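PDB 4A41: alpha-n-acetylglucosaminidase family protein from Clostridium perfringens, which forms a family 32 carbohydrate-binding module that binds galactose and probably helps a multimodular family 89 alpha-N-acetylglucosaminidase engage glycans. Local coordinates for residues T100-H105 against K115-N120. Numbering follows the deposited sequence.
Sequences TKYELH and KISEGN
With CG of Tyr-102 set between its backbone N and carbonyl carbon (chi1 66°), the ring swings across the neighbouring strand and lies over the backbone of Gly-119, whose N sits 3.3 Å above the ring plane, offset toward the rim. Glycine suits this place twice over: having no side chain, it leaves room for the ring, and it tolerates the unusual backbone here (phi 166°). Tyr-102 N donates to Gly-119 O at 3.0 Å, nearly straight at 167°, and Gly-119 N returns a bond to Tyr-102 O (3.2 Å). The phenol OH reaches past the strand to two waters, one leading to Asn-120 O, the other, in one of two serine conformers, to Ser-117 OG. These strands form an antiparallel beta hairpin at the edge of the five-stranded sheet of the F5/8 type C beta-sandwich; Tyr-102 packs on Leu-130 and Leu-104 on Phe-132, both from strand 128-137 of the other sheet. A classic beta bulge shifts the register: Leu-104 O accepts from both Ile-116 N (2.9 Å) and Ser-117 N (3.3 Å). There Leu-104 CD2 meets Ile-116 CD1 at 3.8 Å, apolar branches that both rest on Phe-132. On the other face His-105 NE2 donates to the anti lone pair of Glu-103 OE1 (2.8 Å), exactly in the imidazole plane, which fixes the ring's rotation. A water joins Glu-103 OE2 to Lys-115 NZ, whose long chain also reaches a weak salt bridge with Glu-118 OE1 (3.3 Å).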
loop_
_atom_site.group_PDB
_atom_site.type_symbol
_atom_site.label_atom_id
_atom_site.label_comp_id
_atom_site.label_asym_id
_atom_site.label_seq_id
_atom_site.Cartn_x
_atom_site.Cartn_y
_atom_site.Cartn_z
ATOM N N THR A 100 8.330 5.993 -4.498
ATOM C CA THR A 100 8.653 6.631 -5.785
ATOM C C THR A 100 8.896 5.636 -6.908
ATOM O O THR A 100 8.934 6.021 -8.075
ATOM C CB THR A 100 9.860 7.558 -5.654
ATOM O OG1 THR A 100 10.937 6.807 -5.100
ATOM C CG2 THR A 100 9.509 8.762 -4.735
ATOM N N LYS A 101 9.059 4.362 -6.564
ATOM C CA LYS A 101 9.106 3.322 -7.594
ATOM C C LYS A 101 8.339 2.120 -7.037
ATOM O O LYS A 101 8.615 1.640 -5.936
ATOM C CB LYS A 101 10.554 2.935 -7.924
ATOM C CG LYS A 101 10.649 2.010 -9.141
ATOM C CD LYS A 101 12.090 1.591 -9.426
ATOM C CE LYS A 101 12.132 0.994 -10.830
ATOM N NZ LYS A 101 13.487 0.605 -11.324
ATOM N N TYR A 102 7.354 1.647 -7.802
ATOM C CA TYR A 102 6.383 0.672 -7.270
ATOM C C TYR A 102 6.095 -0.431 -8.280
ATOM O O TYR A 102 6.339 -0.278 -9.495
ATOM C CB TYR A 102 5.038 1.364 -6.938
ATOM C CG TYR A 102 4.364 1.860 -8.194
ATOM C CD1 TYR A 102 3.521 1.032 -8.970
ATOM C CD2 TYR A 102 4.621 3.143 -8.653
ATOM C CE1 TYR A 102 2.960 1.524 -10.176
ATOM C CE2 TYR A 102 4.063 3.624 -9.825
ATOM C CZ TYR A 102 3.244 2.827 -10.577
ATOM O OH TYR A 102 2.713 3.380 -11.743
ATOM N N GLU A 103 5.552 -1.531 -7.753
ATOM C CA GLU A 103 4.795 -2.514 -8.546
ATOM C C GLU A 103 3.491 -2.747 -7.805
ATOM O O GLU A 103 3.450 -2.668 -6.554
ATOM C CB GLU A 103 5.569 -3.820 -8.689
ATOM C CG GLU A 103 6.915 -3.601 -9.320
ATOM C CD GLU A 103 7.629 -4.880 -9.700
ATOM O OE1 GLU A 103 7.148 -6.009 -9.410
ATOM O OE2 GLU A 103 8.726 -4.742 -10.278
ATOM N N LEU A 104 2.440 -3.048 -8.554
ATOM C CA LEU A 104 1.174 -3.508 -7.983
ATOM C C LEU A 104 0.951 -4.930 -8.462
ATOM O O LEU A 104 1.038 -5.200 -9.670
ATOM C CB LEU A 104 0.032 -2.587 -8.407
ATOM C CG LEU A 104 -1.235 -2.823 -7.585
ATOM C CD1 LEU A 104 -1.159 -2.230 -6.169
ATOM C CD2 LEU A 104 -2.436 -2.270 -8.314
ATOM N N HIS A 105 0.720 -5.828 -7.519
ATOM C CA HIS A 105 0.468 -7.251 -7.811
ATOM C C HIS A 105 -0.895 -7.665 -7.267
ATOM O O HIS A 105 -1.406 -7.053 -6.330
ATOM C CB HIS A 105 1.517 -8.187 -7.156
ATOM C CG HIS A 105 2.953 -7.899 -7.517
ATOM N ND1 HIS A 105 3.998 -8.615 -6.967
ATOM C CD2 HIS A 105 3.520 -6.993 -8.354
ATOM C CE1 HIS A 105 5.147 -8.151 -7.438
ATOM N NE2 HIS A 105 4.888 -7.165 -8.280
ATOM N N LYS A 115 2.002 -9.592 -11.402
ATOM C CA LYS A 115 2.168 -8.164 -11.586
ATOM C C LYS A 115 1.143 -7.603 -12.552
ATOM O O LYS A 115 0.983 -8.092 -13.690
ATOM C CB LYS A 115 3.595 -7.835 -12.027
ATOM C CG LYS A 115 3.870 -6.351 -12.249
ATOM C CD LYS A 115 5.368 -6.063 -12.565
ATOM C CE LYS A 115 5.782 -6.717 -13.878
ATOM N NZ LYS A 115 7.269 -6.549 -14.051
ATOM N N ILE A 116 0.460 -6.546 -12.121
ATOM C CA ILE A 116 -0.463 -5.820 -13.005
ATOM C C ILE A 116 -0.124 -4.356 -13.339
ATOM O O ILE A 116 -0.707 -3.774 -14.264
ATOM C CB ILE A 116 -1.945 -5.924 -12.507
ATOM C CG1 ILE A 116 -2.137 -5.208 -11.154
ATOM C CG2 ILE A 116 -2.345 -7.393 -12.449
ATOM C CD1 ILE A 116 -3.643 -4.953 -10.793
ATOM N N SER A 117 0.812 -3.774 -12.591
ATOM C CA SER A 117 1.221 -2.383 -12.797
ATOM C C SER A 117 2.614 -2.157 -12.243
ATOM O O SER A 117 3.029 -2.821 -11.291
ATOM C CB SER A 117 0.244 -1.410 -12.109
ATOM O OG SER A 117 0.451 -0.085 -12.556
ATOM N N GLU A 118 3.319 -1.202 -12.842
ATOM C CA GLU A 118 4.644 -0.797 -12.361
ATOM C C GLU A 118 4.961 0.575 -12.917
ATOM O O GLU A 118 4.474 0.963 -13.978
ATOM C CB GLU A 118 5.729 -1.817 -12.757
ATOM C CG GLU A 118 5.983 -1.869 -14.251
ATOM C CD GLU A 118 6.839 -3.044 -14.648
ATOM O OE1 GLU A 118 7.843 -3.344 -13.974
ATOM O OE2 GLU A 118 6.505 -3.680 -15.670
ATOM N N GLY A 119 5.777 1.313 -12.182
ATOM C CA GLY A 119 6.163 2.640 -12.618
ATOM C C GLY A 119 6.808 3.478 -11.532
ATOM O O GLY A 119 7.251 2.981 -10.481
ATOM N N ASN A 120 6.935 4.755 -11.867
ATOM C CA ASN A 120 7.493 5.752 -10.958
ATOM C C ASN A 120 6.422 6.734 -10.521
ATOM O O ASN A 120 5.517 7.083 -11.289
ATOM C CB ASN A 120 8.613 6.548 -11.656
ATOM C CG ASN A 120 9.713 5.673 -12.223
ATOM O OD1 ASN A 120 10.185 5.913 -13.345
ATOM N ND2 ASN A 120 10.127 4.678 -11.489
HETATM O O HOH W 1 3.430 5.820 -12.746
HETATM O O HOH W 2 1.344 2.414 -14.012
HETATM O O HOH W 3 9.206 -2.669 -11.833
HETATM O O HOH W 4 9.030 -6.810 -12.041
#